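Local coordinates for protein 1-deoxy-D-xylulose 5-phosphate reductoisomerase (Zymomonas mobilis, PDB 1R0K) that catalyses the NADPH-dependent rearrangement and reduction of 1-deoxy-D-xylulose 5-phosphate to 2-C-methyl-D-erythritol 4-phosphate in isoprenoid biosynthesis, at residues B[183-188]-B[342-347]; B[155-160]-B[274-279]. All blocks are in the same frame, centred on the assembly; numbering follows the deposited sequence.

Contact 1 of 2, residues B[183-188]-B[342-347]; sequences TSLAEM and GFLDIA
Phe343 and Leu344, which meet 183-188, lie in a turn fastened by a 2.7 Å hydrogen bond from Gly342 N to Asp345 OD2, received on the anti side of the carboxylate. The main chain answers in the opposite sense, Asp345 N donating to Gly342 O, and the two residues between are thereby held in a compact loop.

Opposite them is the short helix 185-188, whose N-cap Ser184 accepts from Glu187 N through OG at 3.1 Å. Its Met188 carries much of the contact. With CG anti to the carbonyl carbon (chi1 -78°) and chi2 extended, Met188 SD comes to 3.9 Å from Phe343 CE2, while the bend at chi3 turns CE away. Sulfur and ring centroid are 5.2 Å apart, with SD far from the ring normal: a Met-aromatic contact made at the edge. Nearer the backbone, Met188 O lies 3.4 Å from Phe343 CB and approaches the ring obliquely.

Leu344 forks against the same helix. Its CD1 rests 3.4 Å from Leu185 O; both its methyls meet Leu185 CD2, and its CD2 also reaches Met188 CB at 3.9 Å. Beyond the segments, Phe180 meets the Phe343 ring edge-to-face, and Arg304 lies against Leu185 and Met188.

The contact joins helix 185-188, which follows strand 168-175, to the approach to helix 345-356. The Phe343 side chain is about 9 Å from that of Ser212, which probably binds the substrate.

No hydrogen bond crosses between the segments. The join rests on methyl groups, a sulfur, an aromatic edge and backbone oxygens lying against aliphatic carbon, so shape probably matters more than directed bonds in how the short helix meets the turn.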
ATOM      1  N   THR B 183      16.208  -1.795  25.819  1.00 18.79           N
ATOM      2  CA  THR B 183      16.909  -2.406  26.952  1.00 16.49           C
ATOM      3  C   THR B 183      18.222  -3.047  26.511  1.00 17.27           C
ATOM      4  O   THR B 183      18.278  -3.730  25.489  1.00 16.80           O
ATOM      5  CB  THR B 183      16.039  -3.501  27.606  1.00 16.27           C
ATOM      6  OG1 THR B 183      14.756  -2.956  27.937  1.00 14.00           O
ATOM      7  CG2 THR B 183      16.709  -4.043  28.863  1.00 14.09           C
ATOM      8  N   SER B 184      19.275  -2.830  27.292  1.00 17.52           N
ATOM      9  CA  SER B 184      20.590  -3.386  26.986  1.00 17.44           C
ATOM     10  C   SER B 184      20.637  -4.878  27.291  1.00 18.61           C
ATOM     11  O   SER B 184      19.823  -5.390  28.061  1.00 16.85           O
ATOM     12  CB  SER B 184      21.662  -2.694  27.828  1.00 19.19           C
ATOM     13  OG  SER B 184      21.527  -3.061  29.193  1.00 20.13           O
ATOM     14  N   LEU B 185      21.597  -5.568  26.686  1.00 17.44           N
ATOM     15  CA  LEU B 185      21.772  -6.990  26.921  1.00 17.74           C
ATOM     16  C   LEU B 185      22.047  -7.205  28.397  1.00 16.78           C
ATOM     17  O   LEU B 185      21.567  -8.164  28.994  1.00 16.61           O
ATOM     18  CB  LEU B 185      22.955  -7.534  26.117  1.00 18.60           C
ATOM     19  CG  LEU B 185      22.679  -8.201  24.773  1.00 19.31           C
ATOM     20  CD1 LEU B 185      24.003  -8.491  24.087  1.00 21.00           C
ATOM     21  CD2 LEU B 185      21.881  -9.482  24.978  1.00 17.99           C
ATOM     22  N   ALA B 186      22.830  -6.304  28.983  1.00 16.30           N
ATOM     23  CA  ALA B 186      23.179  -6.410  30.392  1.00 16.23           C
ATOM     24  C   ALA B 186      21.937  -6.387  31.273  1.00 15.82           C
ATOM     25  O   ALA B 186      21.824  -7.177  32.207  1.00 15.61           O
ATOM     26  CB  ALA B 186      24.131  -5.280  30.790  1.00 17.88           C
ATOM     27  N   GLU B 187      21.000  -5.487  30.996  1.00 14.03           N
ATOM     28  CA  GLU B 187      19.803  -5.459  31.824  1.00 13.81           C
ATOM     29  C   GLU B 187      18.937  -6.674  31.512  1.00 12.87           C
ATOM     30  O   GLU B 187      18.403  -7.310  32.419  1.00 15.30           O
ATOM     31  CB  GLU B 187      18.981  -4.186  31.606  1.00 13.63           C
ATOM     32  CG  GLU B 187      17.929  -3.992  32.699  1.00 15.07           C
ATOM     33  CD  GLU B 187      16.944  -2.874  32.416  1.00 14.65           C
ATOM     34  OE1 GLU B 187      17.295  -1.934  31.676  1.00 15.44           O
ATOM     35  OE2 GLU B 187      15.818  -2.932  32.957  1.00 15.27           O
ATOM     36  N   MET B 188      18.803  -7.005  30.232  1.00 16.49           N
ATOM     37  CA  MET B 188      17.985  -8.152  29.850  1.00 15.57           C
ATOM     38  C   MET B 188      18.413  -9.412  30.600  1.00 16.12           C
ATOM     39  O   MET B 188      17.585 -10.263  30.925  1.00 14.56           O
ATOM     40  CB  MET B 188      18.046  -8.379  28.334  1.00 17.27           C
ATOM     41  CG  MET B 188      17.177  -7.410  27.537  1.00 19.81           C
ATOM     42  SD  MET B 188      16.925  -7.870  25.799  1.00 23.15           S
ATOM     43  CE  MET B 188      18.356  -7.145  25.035  1.00 20.50           C
ATOM     44  N   GLY B 342      17.918 -18.105  32.831  1.00 16.34           N
ATOM     45  CA  GLY B 342      17.770 -16.667  32.726  1.00 16.63           C
ATOM     46  C   GLY B 342      17.111 -16.286  31.413  1.00 15.38           C
ATOM     47  O   GLY B 342      16.998 -17.116  30.510  1.00 16.35           O
ATOM     48  N   PHE B 343      16.675 -15.034  31.306  1.00 14.03           N
ATOM     49  CA  PHE B 343      16.014 -14.539  30.097  1.00 14.46           C
ATOM     50  C   PHE B 343      16.855 -14.748  28.838  1.00 15.20           C
ATOM     51  O   PHE B 343      16.348 -15.201  27.805  1.00 14.65           O
ATOM     52  CB  PHE B 343      15.699 -13.047  30.248  1.00 14.31           C
ATOM     53  CG  PHE B 343      14.999 -12.445  29.058  1.00 14.94           C
ATOM     54  CD1 PHE B 343      13.652 -12.708  28.815  1.00 16.14           C
ATOM     55  CD2 PHE B 343      15.685 -11.611  28.182  1.00 14.33           C
ATOM     56  CE1 PHE B 343      12.995 -12.143  27.711  1.00 18.68           C
ATOM     57  CE2 PHE B 343      15.041 -11.043  27.078  1.00 15.27           C
ATOM     58  CZ  PHE B 343      13.694 -11.308  26.841  1.00 15.15           C
ATOM     59  N   LEU B 344      18.139 -14.415  28.920  1.00 13.21           N
ATOM     60  CA  LEU B 344      19.027 -14.556  27.772  1.00 14.97           C
ATOM     61  C   LEU B 344      19.422 -15.990  27.464  1.00 15.14           C
ATOM     62  O   LEU B 344      19.994 -16.265  26.405  1.00 15.45           O
ATOM     63  CB  LEU B 344      20.287 -13.707  27.962  1.00 14.10           C
ATOM     64  CG  LEU B 344      20.044 -12.197  28.049  1.00 14.40           C
ATOM     65  CD1 LEU B 344      21.385 -11.467  28.171  1.00 15.54           C
ATOM     66  CD2 LEU B 344      19.292 -11.721  26.811  1.00 12.64           C
ATOM     67  N   ASP B 345      19.125 -16.905  28.382  1.00 15.02           N
ATOM     68  CA  ASP B 345      19.454 -18.311  28.166  1.00 15.06           C
ATOM     69  C   ASP B 345      18.484 -18.950  27.173  1.00 15.09           C
ATOM     70  O   ASP B 345      18.768 -20.009  26.611  1.00 15.39           O
ATOM     71  CB  ASP B 345      19.414 -19.100  29.482  1.00 14.70           C
ATOM     72  CG  ASP B 345      20.541 -18.734  30.426  1.00 16.86           C
ATOM     73  OD1 ASP B 345      21.676 -18.531  29.954  1.00 19.23           O
ATOM     74  OD2 ASP B 345      20.295 -18.667  31.647  1.00 18.07           O
ATOM     75  N   ILE B 346      17.336 -18.314  26.966  1.00 14.74           N
ATOM     76  CA  ILE B 346      16.347 -18.844  26.035  1.00 14.44           C
ATOM     77  C   ILE B 346      16.958 -19.004  24.650  1.00 13.79           C
ATOM     78  O   ILE B 346      16.995 -20.110  24.105  1.00 13.42           O
ATOM     79  CB  ILE B 346      15.108 -17.930  25.945  1.00 14.44           C
ATOM     80  CG1 ILE B 346      14.408 -17.880  27.305  1.00 15.24           C
ATOM     81  CG2 ILE B 346      14.152 -18.449  24.880  1.00 12.98           C
ATOM     82  CD1 ILE B 346      13.330 -16.824  27.413  1.00 13.71           C
ATOM     83  N   ALA B 347      17.445 -17.905  24.081  1.00 13.44           N
ATOM     84  CA  ALA B 347      18.055 -17.959  22.757  1.00 13.73           C
ATOM     85  C   ALA B 347      19.301 -18.839  22.760  1.00 15.36           C
ATOM     86  O   ALA B 347      19.646 -19.434  21.741  1.00 14.33           O
ATOM     87  CB  ALA B 347      18.411 -16.548  22.273  1.00 13.60           C
TER

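Contact 2 of 2, residues B[155-160]-B[274-279]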
ATOM      1  N   ALA B 155      -0.630  -7.984   5.715  1.00  7.59           N
ATOM      2  CA  ALA B 155      -0.217  -6.674   5.219  1.00  9.53           C
ATOM      3  C   ALA B 155       0.679  -6.872   4.001  1.00  9.77           C
ATOM      4  O   ALA B 155       0.545  -6.173   2.994  1.00  8.12           O
ATOM      5  CB  ALA B 155       0.541  -5.919   6.310  1.00 11.71           C
ATOM      6  N   ILE B 156       1.605  -7.820   4.101  1.00  9.88           N
ATOM      7  CA  ILE B 156       2.503  -8.101   2.984  1.00 10.17           C
ATOM      8  C   ILE B 156       1.680  -8.593   1.802  1.00 10.10           C
ATOM      9  O   ILE B 156       1.846  -8.129   0.673  1.00 11.09           O
ATOM     10  CB  ILE B 156       3.545  -9.160   3.357  1.00  9.70           C
ATOM     11  CG1 ILE B 156       4.457  -8.607   4.463  1.00 10.42           C
ATOM     12  CG2 ILE B 156       4.364  -9.543   2.119  1.00  9.91           C
ATOM     13  CD1 ILE B 156       5.390  -9.634   5.077  1.00  8.50           C
ATOM     14  N   PHE B 157       0.773  -9.522   2.073  1.00 10.42           N
ATOM     15  CA  PHE B 157      -0.078 -10.068   1.033  1.00 10.78           C
ATOM     16  C   PHE B 157      -0.855  -8.979   0.268  1.00 10.92           C
ATOM     17  O   PHE B 157      -0.963  -9.032  -0.965  1.00  9.50           O
ATOM     18  CB  PHE B 157      -1.043 -11.079   1.649  1.00  9.91           C
ATOM     19  CG  PHE B 157      -1.838 -11.831   0.639  1.00 11.71           C
ATOM     20  CD1 PHE B 157      -2.958 -11.256   0.050  1.00 10.93           C
ATOM     21  CD2 PHE B 157      -1.453 -13.109   0.253  1.00  9.95           C
ATOM     22  CE1 PHE B 157      -3.680 -11.946  -0.909  1.00 11.44           C
ATOM     23  CE2 PHE B 157      -2.171 -13.805  -0.706  1.00  9.86           C
ATOM     24  CZ  PHE B 157      -3.285 -13.223  -1.287  1.00 11.12           C
ATOM     25  N   GLN B 158      -1.387  -7.993   0.989  1.00  8.97           N
ATOM     26  CA  GLN B 158      -2.150  -6.913   0.359  1.00 10.07           C
ATOM     27  C   GLN B 158      -1.287  -5.962  -0.475  1.00  9.91           C
ATOM     28  O   GLN B 158      -1.805  -5.201  -1.280  1.00  9.02           O
ATOM     29  CB  GLN B 158      -2.914  -6.102   1.416  1.00 10.84           C
ATOM     30  CG  GLN B 158      -4.049  -6.876   2.093  1.00 10.88           C
ATOM     31  CD  GLN B 158      -4.954  -5.991   2.934  1.00 10.70           C
ATOM     32  OE1 GLN B 158      -5.333  -4.896   2.514  1.00 11.27           O
ATOM     33  NE2 GLN B 158      -5.324  -6.472   4.121  1.00  8.69           N
ATOM     34  N   CYS B 159       0.025  -6.015  -0.278  1.00 10.75           N
ATOM     35  CA  CYS B 159       0.958  -5.155  -1.002  1.00 11.81           C
ATOM     36  C   CYS B 159       1.873  -5.942  -1.944  1.00 11.08           C
ATOM     37  O   CYS B 159       2.741  -5.358  -2.589  1.00 12.68           O
ATOM     38  CB  CYS B 159       1.848  -4.398  -0.011  1.00 11.17           C
ATOM     39  SG  CYS B 159       0.970  -3.396   1.209  1.00 14.33           S
ATOM     40  N   PHE B 160       1.665  -7.253  -2.020  1.00 13.75           N
ATOM     41  CA  PHE B 160       2.493  -8.163  -2.820  1.00 13.12           C
ATOM     42  C   PHE B 160       2.035  -8.397  -4.260  1.00 14.45           C
ATOM     43  O   PHE B 160       0.848  -8.548  -4.530  1.00 15.75           O
ATOM     44  CB  PHE B 160       2.569  -9.517  -2.095  1.00 15.16           C
ATOM     45  CG  PHE B 160       3.642 -10.438  -2.610  1.00 13.66           C
ATOM     46  CD1 PHE B 160       4.954 -10.311  -2.167  1.00 14.65           C
ATOM     47  CD2 PHE B 160       3.339 -11.435  -3.538  1.00 15.40           C
ATOM     48  CE1 PHE B 160       5.960 -11.167  -2.639  1.00 14.81           C
ATOM     49  CE2 PHE B 160       4.333 -12.296  -4.018  1.00 15.29           C
ATOM     50  CZ  PHE B 160       5.650 -12.160  -3.566  1.00 12.68           C
ATOM     51  N   LEU B 274     -11.534 -13.277   4.358  1.00 11.56           N
ATOM     52  CA  LEU B 274     -12.901 -13.765   4.227  1.00 10.02           C
ATOM     53  C   LEU B 274     -13.559 -13.289   2.928  1.00 10.88           C
ATOM     54  O   LEU B 274     -14.217 -14.065   2.235  1.00 13.00           O
ATOM     55  CB  LEU B 274     -13.730 -13.327   5.448  1.00  8.25           C
ATOM     56  CG  LEU B 274     -15.187 -13.802   5.478  1.00 13.78           C
ATOM     57  CD1 LEU B 274     -15.235 -15.323   5.373  1.00 13.62           C
ATOM     58  CD2 LEU B 274     -15.869 -13.326   6.756  1.00 12.44           C
ATOM     59  N   ALA B 275     -13.359 -12.024   2.576  1.00 11.81           N
ATOM     60  CA  ALA B 275     -13.958 -11.476   1.361  1.00 12.34           C
ATOM     61  C   ALA B 275     -13.165 -11.740   0.077  1.00 13.32           C
ATOM     62  O   ALA B 275     -13.741 -11.755  -1.013  1.00 11.35           O
ATOM     63  CB  ALA B 275     -14.176  -9.972   1.527  1.00 12.47           C
ATOM     64  N   TRP B 276     -11.853 -11.939   0.202  1.00 14.03           N
ATOM     65  CA  TRP B 276     -10.990 -12.171  -0.963  1.00 15.03           C
ATOM     66  C   TRP B 276     -11.681 -13.049  -2.006  1.00 14.82           C
ATOM     67  O   TRP B 276     -12.272 -14.072  -1.662  1.00 13.75           O
ATOM     68  CB  TRP B 276      -9.677 -12.836  -0.534  1.00 16.52           C
ATOM     69  CG  TRP B 276      -8.615 -12.718  -1.578  1.00 18.77           C
ATOM     70  CD1 TRP B 276      -7.759 -11.667  -1.763  1.00 20.28           C
ATOM     71  CD2 TRP B 276      -8.362 -13.635  -2.646  1.00 19.25           C
ATOM     72  NE1 TRP B 276      -6.992 -11.872  -2.884  1.00 20.80           N
ATOM     73  CE2 TRP B 276      -7.341 -13.071  -3.445  1.00 20.26           C
ATOM     74  CE3 TRP B 276      -8.900 -14.877  -3.009  1.00 20.17           C
ATOM     75  CZ2 TRP B 276      -6.848 -13.708  -4.589  1.00 21.35           C
ATOM     76  CZ3 TRP B 276      -8.410 -15.512  -4.147  1.00 22.36           C
ATOM     77  CH2 TRP B 276      -7.393 -14.925  -4.923  1.00 22.00           C
ATOM     78  N   PRO B 277     -11.585 -12.683  -3.300  1.00 14.02           N
ATOM     79  CA  PRO B 277     -10.884 -11.530  -3.873  1.00 15.20           C
ATOM     80  C   PRO B 277     -11.620 -10.192  -3.774  1.00 16.82           C
ATOM     81  O   PRO B 277     -11.157  -9.184  -4.311  1.00 16.07           O
ATOM     82  CB  PRO B 277     -10.664 -11.958  -5.320  1.00 15.40           C
ATOM     83  CG  PRO B 277     -11.931 -12.698  -5.615  1.00 15.41           C
ATOM     84  CD  PRO B 277     -12.108 -13.553  -4.372  1.00 15.88           C
ATOM     85  N   LYS B 278     -12.765 -10.184  -3.100  1.00 15.37           N
ATOM     86  CA  LYS B 278     -13.539  -8.959  -2.930  1.00 16.26           C
ATOM     87  C   LYS B 278     -13.165  -8.331  -1.592  1.00 15.30           C
ATOM     88  O   LYS B 278     -12.253  -8.796  -0.910  1.00 14.10           O
ATOM     89  CB  LYS B 278     -15.038  -9.273  -2.938  1.00 18.45           C
ATOM     90  CG  LYS B 278     -15.513 -10.010  -4.173  1.00 21.83           C
ATOM     91  CD  LYS B 278     -16.998 -10.330  -4.070  1.00 27.08           C
ATOM     92  CE  LYS B 278     -17.508 -11.004  -5.336  1.00 29.09           C
ATOM     93  NZ  LYS B 278     -18.963 -11.314  -5.243  1.00 33.51           N
ATOM     94  N   ARG B 279     -13.872  -7.269  -1.223  1.00 13.67           N
ATOM     95  CA  ARG B 279     -13.641  -6.600   0.050  1.00 12.49           C
ATOM     96  C   ARG B 279     -14.987  -6.517   0.756  1.00 13.95           C
ATOM     97  O   ARG B 279     -16.033  -6.437   0.105  1.00 13.53           O
ATOM     98  CB  ARG B 279     -13.092  -5.185  -0.163  1.00 13.19           C
ATOM     99  CG  ARG B 279     -11.681  -5.124  -0.720  1.00 12.75           C
ATOM    100  CD  ARG B 279     -10.630  -5.259   0.371  1.00 12.87           C
ATOM    101  NE  ARG B 279      -9.279  -5.096  -0.171  1.00  9.70           N
ATOM    102  CZ  ARG B 279      -8.189  -4.909   0.568  1.00 12.46           C
ATOM    103  NH1 ARG B 279      -8.275  -4.861   1.894  1.00 10.56           N
ATOM    104  NH2 ARG B 279      -7.006  -4.763  -0.020  1.00  9.05           N
TER
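Two torsions set up the meeting of Phe157 and Arg279 with their partners: Phe157 holds CG anti to the backbone N (chi1 -172°), which sends its ring out toward Trp276, and Arg279 bends at chi2 (-84°) before running out to Gln158. Phe157 presents CE1 to the five-membered ring of the indole, 3.9 Å from Trp276 NE1. The planes stand at 80° and the centroids lie 5.7 Å apart, an offset edge-to-face stack. On the other side of the indole plane, CB of Pro277, which follows a cis peptide bond, sits 3.9 Å above the Trp276 ring, so the tryptophan is packed between its neighbour and the phenylalanine.

Alongside, Arg279 points the end of its guanidinium at one oxygen: NH1 and NH2 each donate to Gln158 OE1 at 3.0 Å. OE1 lies near the guanidinium plane, but both donors come from one face of the amide, well above the carbonyl plane. The dimer adds to this grip, for Asp254 of the second subunit forms a salt bridge with Arg279 NH1, OG of Ser256 of that subunit is hydrogen-bonded to Gln158 OE1, and Gln158 NE2 is taken by Asn154. A methionine in place of Arg279 would probably leave Asp254 of the second subunit without its cationic mate and cost Gln158 OE1 two donors.

The contact thus ties the C-terminal part of helix 151-159 to the turn leaving helix 267-275. Leu147 of strand 145-148 touches both Phe157 and Trp276, while Gln158 rests on Gln260 of strand 257-261.

Contacts 1 and 2 lie on opposite sides of the chain's centre, their own centres about 38 Å apart and their nearest atoms about 23 Å. Along the sequence their segments alternate, 155-160, 183-188, 274-279 and 342-347, and strand 168-175 of the mixed sheet runs between the first two. Each joins the central part of the chain to its C-terminal part. Contact 2 lies by the edge strand 145-148 of the parallel Rossmann-type sheet and extends into the dimer; contact 1 lies against helices 206-214 and 321-337 and is untouched by the second subunit. Together they probably fix the C-terminal part to the central part at two separate places, one of them at the dimer interface.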